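Local atomic coordinates of extracellular solute-binding protein (Bordetella parapertussis, PDB entry 3PU5), a protein that probably binds a small solute, perhaps a polyamine, outside the cytoplasm as the substrate-capturing component of an ABC-type transport system. Residues A[105-113]-A[271-280]. Residues are numbered along the deposited sequence; the frame is centred on the assembly and turned at random.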
loop_
_atom_site.group_PDB
_atom_site.type_symbol
_atom_site.label_atom_id
_atom_site.label_comp_id
_atom_site.label_asym_id
_atom_site.label_seq_id
_atom_site.Cartn_x
_atom_site.Cartn_y
_atom_site.Cartn_z
ATOM N N GLY A 105 14.730 -6.217 -2.977
ATOM C CA GLY A 105 13.335 -5.964 -3.313
ATOM C C GLY A 105 12.909 -4.513 -3.446
ATOM O O GLY A 105 13.651 -3.588 -3.092
ATOM N N SER A 106 11.695 -4.320 -3.954
ATOM C CA SER A 106 11.102 -2.989 -4.034
ATOM C C SER A 106 9.581 -3.068 -4.077
ATOM O O SER A 106 9.018 -3.970 -4.699
ATOM C CB SER A 106 11.596 -2.275 -5.290
ATOM O OG SER A 106 11.009 -0.993 -5.388
ATOM N N LEU A 107 8.906 -2.131 -3.419
ATOM C CA LEU A 107 7.480 -1.958 -3.662
ATOM C C LEU A 107 7.309 -1.720 -5.160
ATOM O O LEU A 107 8.196 -1.145 -5.795
ATOM C CB LEU A 107 6.914 -0.774 -2.868
ATOM C CG LEU A 107 6.346 -1.055 -1.472
ATOM C CD1 LEU A 107 7.466 -1.343 -0.488
ATOM C CD2 LEU A 107 5.479 0.109 -0.974
ATOM N N TYR A 108 6.200 -2.184 -5.738
ATOM C CA TYR A 108 5.968 -1.961 -7.165
ATOM C C TYR A 108 4.691 -1.182 -7.474
ATOM O O TYR A 108 4.346 -0.981 -8.636
ATOM C CB TYR A 108 6.071 -3.253 -7.995
ATOM C CG TYR A 108 5.034 -4.346 -7.761
ATOM C CD1 TYR A 108 3.926 -4.478 -8.606
ATOM C CD2 TYR A 108 5.213 -5.305 -6.763
ATOM C CE1 TYR A 108 3.001 -5.521 -8.433
ATOM C CE2 TYR A 108 4.294 -6.344 -6.578
ATOM C CZ TYR A 108 3.196 -6.445 -7.415
ATOM O OH TYR A 108 2.301 -7.475 -7.231
ATOM N N ASP A 109 3.999 -0.765 -6.416
ATOM C CA ASP A 109 3.013 0.313 -6.489
ATOM C C ASP A 109 2.787 0.800 -5.059
ATOM O O ASP A 109 3.234 0.163 -4.109
ATOM C CB ASP A 109 1.700 -0.138 -7.175
ATOM C CG ASP A 109 0.855 -1.079 -6.311
ATOM O OD1 ASP A 109 0.397 -0.650 -5.233
ATOM O OD2 ASP A 109 0.621 -2.238 -6.721
ATOM N N TYR A 110 2.136 1.941 -4.895
ATOM C CA TYR A 110 1.725 2.345 -3.554
ATOM C C TYR A 110 0.282 2.863 -3.558
ATOM O O TYR A 110 -0.131 3.576 -4.473
ATOM C CB TYR A 110 2.734 3.331 -2.905
ATOM C CG TYR A 110 2.842 4.693 -3.563
ATOM C CD1 TYR A 110 1.966 5.713 -3.228
ATOM C CD2 TYR A 110 3.833 4.963 -4.513
ATOM C CE1 TYR A 110 2.059 6.956 -3.822
ATOM C CE2 TYR A 110 3.924 6.208 -5.119
ATOM C CZ TYR A 110 3.032 7.196 -4.773
ATOM O OH TYR A 110 3.101 8.439 -5.362
ATOM N N SER A 111 -0.497 2.435 -2.571
ATOM C CA SER A 111 -1.805 3.036 -2.310
ATOM C C SER A 111 -1.700 3.799 -1.003
ATOM O O SER A 111 -0.947 3.393 -0.112
ATOM C CB SER A 111 -2.915 1.978 -2.246
ATOM O OG SER A 111 -2.739 1.117 -1.140
ATOM N N SER A 112 -2.433 4.910 -0.893
ATOM C CA SER A 112 -2.189 5.882 0.171
ATOM C C SER A 112 -3.405 6.163 1.039
ATOM O O SER A 112 -4.469 6.523 0.527
ATOM C CB SER A 112 -1.708 7.212 -0.426
ATOM O OG SER A 112 -0.567 7.014 -1.224
ATOM N N VAL A 113 -3.236 6.018 2.350
ATOM C CA VAL A 113 -4.275 6.407 3.287
ATOM C C VAL A 113 -4.191 7.902 3.570
ATOM O O VAL A 113 -3.156 8.410 4.019
ATOM C CB VAL A 113 -4.197 5.625 4.607
ATOM C CG1 VAL A 113 -5.335 6.057 5.543
ATOM C CG2 VAL A 113 -4.274 4.122 4.335
ATOM N N PHE A 271 0.015 0.366 -15.513
ATOM C CA PHE A 271 -0.586 -0.357 -14.396
ATOM C C PHE A 271 -1.188 0.605 -13.364
ATOM O O PHE A 271 -2.340 0.445 -12.964
ATOM C CB PHE A 271 0.440 -1.302 -13.744
ATOM C CG PHE A 271 -0.091 -2.049 -12.540
ATOM C CD1 PHE A 271 -0.966 -3.119 -12.697
ATOM C CD2 PHE A 271 0.285 -1.674 -11.252
ATOM C CE1 PHE A 271 -1.450 -3.812 -11.594
ATOM C CE2 PHE A 271 -0.191 -2.358 -10.144
ATOM C CZ PHE A 271 -1.058 -3.433 -10.314
ATOM N N CYS A 272 -0.430 1.617 -12.950
ATOM C CA CYS A 272 -0.907 2.489 -11.880
ATOM C C CYS A 272 -2.093 3.360 -12.299
ATOM O O CYS A 272 -2.999 3.598 -11.507
ATOM C CB CYS A 272 0.230 3.333 -11.312
ATOM S SG CYS A 272 1.483 2.327 -10.494
ATOM N N GLU A 273 -2.099 3.822 -13.546
ATOM C CA GLU A 273 -3.236 4.590 -14.047
ATOM C C GLU A 273 -4.512 3.744 -14.070
ATOM O O GLU A 273 -5.606 4.231 -13.770
ATOM C CB GLU A 273 -2.940 5.107 -15.453
ATOM C CG GLU A 273 -1.864 6.184 -15.503
ATOM C CD GLU A 273 -2.427 7.589 -15.581
ATOM O OE1 GLU A 273 -3.666 7.747 -15.536
ATOM O OE2 GLU A 273 -1.625 8.539 -15.688
ATOM N N ALA A 274 -4.366 2.477 -14.448
ATOM C CA ALA A 274 -5.500 1.559 -14.521
ATOM C C ALA A 274 -6.071 1.255 -13.129
ATOM O O ALA A 274 -7.286 1.135 -12.953
ATOM C CB ALA A 274 -5.075 0.266 -15.220
HETATM N N MSE A 275 -5.185 1.143 -12.141
HETATM C CA MSE A 275 -5.585 0.762 -10.787
HETATM C C MSE A 275 -5.813 1.945 -9.851
HETATM O O MSE A 275 -6.211 1.743 -8.708
HETATM C CB MSE A 275 -4.535 -0.156 -10.158
HETATM C CG MSE A 275 -4.395 -1.480 -10.855
HETATM SE SE MSE A 275 -6.009 -2.574 -10.640
HETATM C CE MSE A 275 -5.966 -2.835 -8.690
ATOM N N TYR A 276 -5.567 3.168 -10.321
ATOM C CA TYR A 276 -5.559 4.342 -9.433
ATOM C C TYR A 276 -4.566 4.165 -8.275
ATOM O O TYR A 276 -4.884 4.432 -7.108
ATOM C CB TYR A 276 -6.957 4.669 -8.889
ATOM C CG TYR A 276 -7.938 5.170 -9.934
ATOM C CD1 TYR A 276 -8.343 4.352 -10.982
ATOM C CD2 TYR A 276 -8.483 6.440 -9.853
ATOM C CE1 TYR A 276 -9.244 4.797 -11.932
ATOM C CE2 TYR A 276 -9.379 6.899 -10.797
ATOM C CZ TYR A 276 -9.757 6.076 -11.832
ATOM O OH TYR A 276 -10.656 6.522 -12.773
ATOM N N TYR A 277 -3.364 3.709 -8.619
ATOM C CA TYR A 277 -2.254 3.592 -7.680
ATOM C C TYR A 277 -1.189 4.634 -7.997
ATOM O O TYR A 277 -1.174 5.216 -9.092
ATOM C CB TYR A 277 -1.582 2.224 -7.796
ATOM C CG TYR A 277 -2.373 1.036 -7.291
ATOM C CD1 TYR A 277 -3.388 1.179 -6.348
ATOM C CD2 TYR A 277 -2.076 -0.241 -7.739
ATOM C CE1 TYR A 277 -4.094 0.074 -5.882
ATOM C CE2 TYR A 277 -2.773 -1.344 -7.283
ATOM C CZ TYR A 277 -3.772 -1.185 -6.355
ATOM O OH TYR A 277 -4.446 -2.301 -5.911
ATOM N N GLY A 278 -0.282 4.841 -7.040
ATOM C CA GLY A 278 0.902 5.640 -7.270
ATOM C C GLY A 278 2.060 4.778 -7.742
ATOM O O GLY A 278 2.275 3.690 -7.213
ATOM N N ALA A 279 2.804 5.275 -8.731
ATOM C CA ALA A 279 3.965 4.573 -9.274
ATOM C C ALA A 279 5.194 4.818 -8.419
ATOM O O ALA A 279 5.388 5.923 -7.900
ATOM C CB ALA A 279 4.238 5.024 -10.693
ATOM N N VAL A 280 6.032 3.795 -8.288
ATOM C CA VAL A 280 7.277 3.921 -7.533
ATOM C C VAL A 280 8.438 4.406 -8.412
ATOM O O VAL A 280 9.539 4.642 -7.926
ATOM C CB VAL A 280 7.661 2.596 -6.847
ATOM C CG1 VAL A 280 6.558 2.160 -5.878
ATOM C CG2 VAL A 280 7.918 1.512 -7.894
#
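Tyr110 and Gly278 pair through their backbones as a single antiparallel, hydrogen-bonded bridge: Tyr110 N donates to Gly278 O at 2.9 Å, and Gly278 N returns the bond to Tyr110 O. The same pair makes a CH-pi contact. With CG between its own N and C (chi1 66°), the Tyr110 ring folds back over its partner; having no side chain, Gly278 lets the ring lie directly against its CA, 3.7 Å from the ring centroid. Tyr110 OH is hydrogen-bonded to Pro295 O.

Asp109 brings OD1 over the rim of one face of the Tyr277 ring, the carboxylate and ring planes 22° apart, with CG 3.4 Å from Tyr277 CD2. Its OD2 also lies in the plane of the Phe271 ring, 3.5 Å from CE2, where the weakly positive ring edge probably suits a carboxylate oxygen.

The two methyls of branched Val280 spread over Leu107: CG2 lies 3.4 Å from Leu107 O, while CG1 touches Leu107 CB at 4.2 Å and the Tyr110 edge.

Consistent with the interlobe hinge of periplasmic binding proteins, the bridge ties the loop after helix 265-275 to the link between strands 106-107 and 111-117, both paired with strand 238-246, while Phe17 of helix 15-33 packs edge-to-face with Phe271.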